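Local coordinates for protein RmpD (Hexulose-6-phosphate synthase) (Streptococcus mutans, PDB 3EXR) that belongs to the orotidine 5'-phosphate decarboxylase / HUMPS family and folds as a TIM barrel of eight parallel strands, paired with a second copy of itself, at residues K183-G187 / V188-T192; G120-Y124 / D125-Q129. One frame throughout, in Å; residues are numbered along the deposited sequence.

Interaction 1 of 2, residues K183-G187 / V188-T192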
ATOM      1  N   LYS A 183     -15.802  10.145  24.547  1.00 17.54           N
ATOM      2  CA  LYS A 183     -16.449   9.484  25.687  1.00 17.12           C
ATOM      3  C   LYS A 183     -16.968   8.057  25.380  1.00 16.44           C
ATOM      4  O   LYS A 183     -17.067   7.234  26.277  1.00 15.68           O
ATOM      5  CB  LYS A 183     -17.550  10.380  26.309  1.00 17.67           C
ATOM      6  CG  LYS A 183     -18.782  10.618  25.464  1.00 20.22           C
ATOM      7  CD  LYS A 183     -19.831  11.438  26.215  1.00 23.32           C
ATOM      8  CE  LYS A 183     -19.378  12.878  26.472  1.00 25.10           C
ATOM      9  NZ  LYS A 183     -19.046  13.643  25.241  1.00 25.76           N
ATOM     10  N   LEU A 184     -17.246   7.752  24.110  1.00 16.80           N
ATOM     11  CA  LEU A 184     -17.605   6.376  23.693  1.00 18.23           C
ATOM     12  C   LEU A 184     -16.571   5.350  24.115  1.00 17.04           C
ATOM     13  O   LEU A 184     -16.890   4.176  24.333  1.00 17.20           O
ATOM     14  CB  LEU A 184     -17.693   6.267  22.163  1.00 18.96           C
ATOM     15  CG  LEU A 184     -18.627   7.196  21.420  1.00 22.42           C
ATOM     16  CD1 LEU A 184     -18.467   6.993  19.901  1.00 23.02           C
ATOM     17  CD2 LEU A 184     -20.030   6.956  21.892  1.00 24.70           C
ATOM     18  N   PHE A 185     -15.323   5.791  24.157  1.00 15.15           N
ATOM     19  CA  PHE A 185     -14.187   4.933  24.421  1.00 14.45           C
ATOM     20  C   PHE A 185     -13.802   4.853  25.891  1.00 14.18           C
ATOM     21  O   PHE A 185     -12.778   4.272  26.225  1.00 14.12           O
ATOM     22  CB  PHE A 185     -12.987   5.425  23.624  1.00 14.13           C
ATOM     23  CG  PHE A 185     -13.130   5.225  22.123  1.00 14.19           C
ATOM     24  CD1 PHE A 185     -12.780   4.021  21.536  1.00 14.87           C
ATOM     25  CD2 PHE A 185     -13.618   6.248  21.319  1.00 14.85           C
ATOM     26  CE1 PHE A 185     -12.892   3.860  20.130  1.00 15.03           C
ATOM     27  CE2 PHE A 185     -13.748   6.089  19.947  1.00 15.59           C
ATOM     28  CZ  PHE A 185     -13.399   4.889  19.354  1.00 14.95           C
ATOM     29  N   GLU A 186     -14.627   5.417  26.766  1.00 13.99           N
ATOM     30  CA  GLU A 186     -14.350   5.396  28.194  1.00 14.88           C
ATOM     31  C   GLU A 186     -14.072   3.962  28.651  1.00 15.06           C
ATOM     32  O   GLU A 186     -14.790   3.032  28.285  1.00 15.92           O
ATOM     33  CB  GLU A 186     -15.515   6.022  28.977  1.00 14.51           C
ATOM     34  CG  GLU A 186     -15.149   6.584  30.371  1.00 15.51           C
ATOM     35  CD  GLU A 186     -14.801   5.516  31.418  1.00 15.54           C
ATOM     36  OE1 GLU A 186     -15.477   4.475  31.434  1.00 16.73           O
ATOM     37  OE2 GLU A 186     -13.833   5.696  32.202  1.00 15.32           O
ATOM     38  N   GLY A 187     -13.010   3.795  29.423  1.00 14.71           N
ATOM     39  CA  GLY A 187     -12.609   2.475  29.883  1.00 15.25           C
ATOM     40  C   GLY A 187     -11.888   1.593  28.871  1.00 15.07           C
ATOM     41  O   GLY A 187     -11.555   0.445  29.186  1.00 16.02           O
ATOM     42  N   VAL A 188     -11.652   2.108  27.664  1.00 14.23           N
ATOM     43  CA  VAL A 188     -10.893   1.366  26.640  1.00 13.13           C
ATOM     44  C   VAL A 188      -9.493   1.981  26.555  1.00 12.39           C
ATOM     45  O   VAL A 188      -9.364   3.176  26.356  1.00 11.83           O
ATOM     46  CB  VAL A 188     -11.608   1.402  25.244  1.00 13.21           C
ATOM     47  CG1 VAL A 188     -10.897   0.528  24.204  1.00 13.96           C
ATOM     48  CG2 VAL A 188     -13.063   0.954  25.383  1.00 13.50           C
ATOM     49  N   ASP A 189      -8.473   1.156  26.747  1.00 12.99           N
ATOM     50  CA  ASP A 189      -7.067   1.563  26.808  1.00 13.47           C
ATOM     51  C   ASP A 189      -6.477   1.821  25.401  1.00 13.23           C
ATOM     52  O   ASP A 189      -5.506   1.197  24.986  1.00 13.72           O
ATOM     53  CB  ASP A 189      -6.292   0.457  27.538  1.00 14.47           C
ATOM     54  CG  ASP A 189      -4.857   0.823  27.835  1.00 17.43           C
ATOM     55  OD1 ASP A 189      -4.586   1.995  28.154  1.00 20.65           O
ATOM     56  OD2 ASP A 189      -3.953  -0.050  27.787  1.00 20.43           O
ATOM     57  N   VAL A 190      -7.097   2.751  24.696  1.00 12.32           N
ATOM     58  CA  VAL A 190      -6.680   3.138  23.337  1.00 11.07           C
ATOM     59  C   VAL A 190      -5.286   3.751  23.417  1.00 11.01           C
ATOM     60  O   VAL A 190      -5.032   4.624  24.249  1.00 10.73           O
ATOM     61  CB  VAL A 190      -7.668   4.167  22.716  1.00 11.24           C
ATOM     62  CG1 VAL A 190      -7.133   4.744  21.402  1.00 10.87           C
ATOM     63  CG2 VAL A 190      -9.046   3.552  22.515  1.00 11.54           C
ATOM     64  N   PHE A 191      -4.393   3.333  22.521  1.00  9.78           N
ATOM     65  CA  PHE A 191      -3.010   3.836  22.509  1.00  9.44           C
ATOM     66  C   PHE A 191      -2.900   5.197  21.829  1.00  9.86           C
ATOM     67  O   PHE A 191      -2.233   6.088  22.333  1.00  9.26           O
ATOM     68  CB  PHE A 191      -2.079   2.811  21.835  1.00  9.31           C
ATOM     69  CG  PHE A 191      -0.680   3.324  21.569  1.00  9.37           C
ATOM     70  CD1 PHE A 191       0.182   3.632  22.620  1.00 10.59           C
ATOM     71  CD2 PHE A 191      -0.214   3.455  20.270  1.00  8.65           C
ATOM     72  CE1 PHE A 191       1.454   4.088  22.390  1.00 10.60           C
ATOM     73  CE2 PHE A 191       1.094   3.906  20.037  1.00 10.66           C
ATOM     74  CZ  PHE A 191       1.916   4.222  21.102  1.00 11.62           C
ATOM     75  N   THR A 192      -3.566   5.323  20.681  1.00  9.66           N
ATOM     76  CA  THR A 192      -3.575   6.529  19.881  1.00  9.88           C
ATOM     77  C   THR A 192      -4.906   6.721  19.197  1.00  9.33           C
ATOM     78  O   THR A 192      -5.472   5.752  18.668  1.00  9.64           O
ATOM     79  CB  THR A 192      -2.481   6.458  18.787  1.00  9.87           C
ATOM     80  OG1 THR A 192      -1.183   6.374  19.386  1.00 10.02           O
ATOM     81  CG2 THR A 192      -2.497   7.726  17.919  1.00 11.09           C
TER

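Interaction 2 of 2, residues G120-Y124 / D125-Q129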
ATOM      1  N   GLY A 120      -9.846  -5.876   5.664  1.00 12.58           N
ATOM      2  CA  GLY A 120     -10.392  -7.148   5.197  1.00 14.48           C
ATOM      3  C   GLY A 120     -10.483  -8.190   6.292  1.00 16.08           C
ATOM      4  O   GLY A 120     -10.582  -7.832   7.479  1.00 15.68           O
ATOM      5  N   ASP A 121     -10.417  -9.458   5.898  1.00 18.37           N
ATOM      6  CA  ASP A 121     -10.690 -10.597   6.787  1.00 20.14           C
ATOM      7  C   ASP A 121      -9.488 -11.131   7.564  1.00 19.64           C
ATOM      8  O   ASP A 121      -9.140 -12.333   7.488  1.00 20.99           O
ATOM      9  CB  ASP A 121     -11.270 -11.748   5.955  1.00 21.42           C
ATOM     10  CG  ASP A 121     -12.573 -11.393   5.316  1.00 25.33           C
ATOM     11  OD1 ASP A 121     -13.410 -10.737   5.989  1.00 28.61           O
ATOM     12  OD2 ASP A 121     -12.807 -11.748   4.141  1.00 29.65           O
ATOM     13  N   TRP A 122      -8.859 -10.271   8.338  1.00 17.85           N
ATOM     14  CA  TRP A 122      -7.756 -10.704   9.184  1.00 16.69           C
ATOM     15  C   TRP A 122      -8.294 -11.472  10.384  1.00 16.18           C
ATOM     16  O   TRP A 122      -9.449 -11.276  10.776  1.00 17.04           O
ATOM     17  CB  TRP A 122      -6.910  -9.509   9.641  1.00 16.47           C
ATOM     18  CG  TRP A 122      -7.679  -8.560  10.450  1.00 15.26           C
ATOM     19  CD1 TRP A 122      -8.420  -7.527   9.992  1.00 14.64           C
ATOM     20  CD2 TRP A 122      -7.845  -8.581  11.879  1.00 12.91           C
ATOM     21  NE1 TRP A 122      -9.029  -6.884  11.049  1.00 13.82           N
ATOM     22  CE2 TRP A 122      -8.687  -7.510  12.216  1.00 12.56           C
ATOM     23  CE3 TRP A 122      -7.335  -9.379  12.905  1.00 12.60           C
ATOM     24  CZ2 TRP A 122      -9.046  -7.228  13.524  1.00 11.59           C
ATOM     25  CZ3 TRP A 122      -7.706  -9.120  14.198  1.00 11.68           C
ATOM     26  CH2 TRP A 122      -8.548  -8.038  14.503  1.00 11.50           C
ATOM     27  N   THR A 123      -7.467 -12.343  10.944  1.00 15.57           N
ATOM     28  CA  THR A 123      -7.853 -13.187  12.073  1.00 14.93           C
ATOM     29  C   THR A 123      -6.987 -12.934  13.324  1.00 14.33           C
ATOM     30  O   THR A 123      -5.890 -12.365  13.245  1.00 13.39           O
ATOM     31  CB  THR A 123      -7.707 -14.685  11.708  1.00 15.27           C
ATOM     32  OG1 THR A 123      -6.322 -14.993  11.528  1.00 16.45           O
ATOM     33  CG2 THR A 123      -8.437 -15.036  10.418  1.00 15.88           C
ATOM     34  N   TYR A 124      -7.474 -13.386  14.480  1.00 13.38           N
ATOM     35  CA  TYR A 124      -6.689 -13.331  15.706  1.00 13.71           C
ATOM     36  C   TYR A 124      -5.475 -14.300  15.684  1.00 14.40           C
ATOM     37  O   TYR A 124      -4.474 -14.063  16.362  1.00 14.53           O
ATOM     38  CB  TYR A 124      -7.577 -13.601  16.908  1.00 12.91           C
ATOM     39  CG  TYR A 124      -8.629 -12.524  17.124  1.00 13.90           C
ATOM     40  CD1 TYR A 124      -8.247 -11.238  17.493  1.00 12.05           C
ATOM     41  CD2 TYR A 124      -9.994 -12.793  16.970  1.00 15.49           C
ATOM     42  CE1 TYR A 124      -9.198 -10.231  17.709  1.00 12.60           C
ATOM     43  CE2 TYR A 124     -10.961 -11.785  17.190  1.00 14.64           C
ATOM     44  CZ  TYR A 124     -10.545 -10.508  17.543  1.00 13.71           C
ATOM     45  OH  TYR A 124     -11.467  -9.498  17.783  1.00 13.86           O
ATOM     46  N   ASP A 125      -5.558 -15.374  14.902  1.00 15.21           N
ATOM     47  CA  ASP A 125      -4.409 -16.259  14.736  1.00 16.25           C
ATOM     48  C   ASP A 125      -3.290 -15.520  13.997  1.00 15.32           C
ATOM     49  O   ASP A 125      -2.124 -15.600  14.393  1.00 15.28           O
ATOM     50  CB  ASP A 125      -4.808 -17.562  14.030  1.00 17.23           C
ATOM     51  CG  ASP A 125      -5.794 -18.378  14.858  1.00 21.04           C
ATOM     52  OD1 ASP A 125      -5.623 -18.460  16.095  1.00 25.52           O
ATOM     53  OD2 ASP A 125      -6.779 -18.912  14.335  1.00 26.44           O
ATOM     54  N   GLN A 126      -3.654 -14.752  12.976  1.00 14.89           N
ATOM     55  CA  GLN A 126      -2.682 -13.886  12.298  1.00 14.79           C
ATOM     56  C   GLN A 126      -2.130 -12.846  13.273  1.00 14.31           C
ATOM     57  O   GLN A 126      -0.915 -12.627  13.342  1.00 13.69           O
ATOM     58  CB  GLN A 126      -3.322 -13.203  11.085  1.00 14.96           C
ATOM     59  CG  GLN A 126      -3.717 -14.137   9.946  1.00 16.61           C
ATOM     60  CD  GLN A 126      -4.502 -13.424   8.838  1.00 18.99           C
ATOM     61  OE1 GLN A 126      -5.178 -12.433   9.084  1.00 19.45           O
ATOM     62  NE2 GLN A 126      -4.407 -13.938   7.617  1.00 21.41           N
ATOM     63  N   ALA A 127      -3.018 -12.206  14.038  1.00 13.87           N
ATOM     64  CA  ALA A 127      -2.578 -11.188  14.987  1.00 13.80           C
ATOM     65  C   ALA A 127      -1.542 -11.738  15.960  1.00 13.72           C
ATOM     66  O   ALA A 127      -0.566 -11.068  16.271  1.00 13.27           O
ATOM     67  CB  ALA A 127      -3.769 -10.581  15.731  1.00 14.26           C
ATOM     68  N   GLN A 128      -1.708 -12.986  16.405  1.00 12.95           N
ATOM     69  CA  GLN A 128      -0.718 -13.556  17.327  1.00 13.35           C
ATOM     70  C   GLN A 128       0.625 -13.764  16.604  1.00 12.89           C
ATOM     71  O   GLN A 128       1.686 -13.624  17.194  1.00 13.42           O
ATOM     72  CB  GLN A 128      -1.239 -14.864  17.961  1.00 13.38           C
ATOM     73  CG  GLN A 128      -0.323 -15.455  19.021  1.00 14.32           C
ATOM     74  CD  GLN A 128      -0.196 -14.562  20.242  1.00 15.09           C
ATOM     75  OE1 GLN A 128      -1.205 -14.164  20.837  1.00 16.56           O
ATOM     76  NE2 GLN A 128       1.030 -14.196  20.592  1.00 16.32           N
ATOM     77  N   GLN A 129       0.578 -14.081  15.313  1.00 13.17           N
ATOM     78  CA  GLN A 129       1.803 -14.202  14.530  1.00 13.53           C
ATOM     79  C   GLN A 129       2.553 -12.861  14.455  1.00 12.98           C
ATOM     80  O   GLN A 129       3.773 -12.831  14.556  1.00 12.85           O
ATOM     81  CB  GLN A 129       1.511 -14.735  13.137  1.00 14.19           C
ATOM     82  CG  GLN A 129       1.022 -16.159  13.102  1.00 18.22           C
ATOM     83  CD  GLN A 129       0.913 -16.590  11.679  1.00 24.89           C
ATOM     84  OE1 GLN A 129       1.933 -16.774  11.010  1.00 27.52           O
ATOM     85  NE2 GLN A 129      -0.310 -16.679  11.179  1.00 28.08           N
TER
HETATM   86  O   HOH W   1      -6.573 -13.235   5.955  1.00 33.17           O

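Interaction 1 of 2, residues K183-G187 / V188-T192
V188 enters through its backbone: its N-H donates to F185 O at 2.8 Å, with an N-H...O angle of 151°, and closes a type II beta turn from F185 to V188. G187 fills the third position of that turn with a positive phi of 77°, a backbone conformation that glycine accepts readily. The side chain of V188 lies back against the same carbonyl. With CG1 turned anti to the backbone N (chi1 -175°), CG2 falls beside that N, on the side of the turn, 3.4 Å from F185 O; CB is just as near, and both carbons pack against the oxygen that accepts the turn bond. At D189 the chain bends again in an inverse gamma turn, whose weak bond runs 2.8 Å from V190 N to V188 O, while the D189 side chain sets out away from 183-187. After the bend the V190 side chain points toward 183-187. Its CG2 meets F185 CD1 at 3.9 Å, the two side chains slanting past one another in a purely apolar touch. F185 and V190 both rest on V173 of strand 170-174, and the F185 ring packs edge-to-face with W153 and with F193. V188 lies on helix 155-167 through V161, K162 and I165, and its carbonyl accepts from W220 NE1. The two successive turns are thus held against helix 155-167 and strand 170-174 as the chain leads into strand 192-195.

Interaction 2 of 2, residues G120-Y124 / D125-Q129
T123 OG1 accepts from Q126 N at 3.0 Å, nearly straight at 164°, and Q126 answers by bringing its side-chain OE1 to T123 N, also at 3.0 Å. The hydroxyl can reach the helix because OG1 sits between the backbone N and the carbonyl carbon of its own residue (chi1 67°), directed at the first turn. Q126 leaves its backbone with CG beside N and then runs extended, crossing the T123 side chain at about a right angle. CG passes 3.2 Å from T123 OG1 on its way to the amide. The return bond is less regular: T123 N lies above the plane of the Q126 amide, 45° out of it, rather than on a lone pair. OE1 also comes 3.1 Å from W122 CA, while NE2 at the other end of the amide donates to a water at 2.8 Å. That water in turn donates to D121 O, and with the T123 bond it fixes which way the amide is turned. NE2 has a further, weak hydrogen bond to D121 OD2 of the second subunit, and D121 here makes the reciprocal one.

Regular helix bonding follows at once, A127 N to T123 O and Q128 N to Y124 O. A127 CB lies at the far limit of contact, 4.5 Å from W122 CZ3. The W122 and Y124 side chains lie against helix 155-167, where W122 makes a cation-pi contact with K160 and Y124 one with K163. T123 as N-cap and the reciprocal bonds with Q126 define a capping box, here with glutamine as the fourth residue, opening helix 124-132 of the barrel.

How the interactions relate
Both contacts are turns of chain beside the same helix, 155-167, but they serve different passages of the barrel. Interaction 1 lies on the way from strand 170-174 into strand 192-195; interaction 2 lies after strand 113-117, where the next helix starts. Their centres are 22 Å apart and they do not touch. The first is partly buried: a single turn bond crosses it, with one apolar touch, F185 with V190, beside it. Interaction 2 is a surface contact carried by side-chain and backbone hydrogen bonds and a bridging water. It also reaches the second subunit, whereas interaction 1 has contacts within its own chain alone in the assembly.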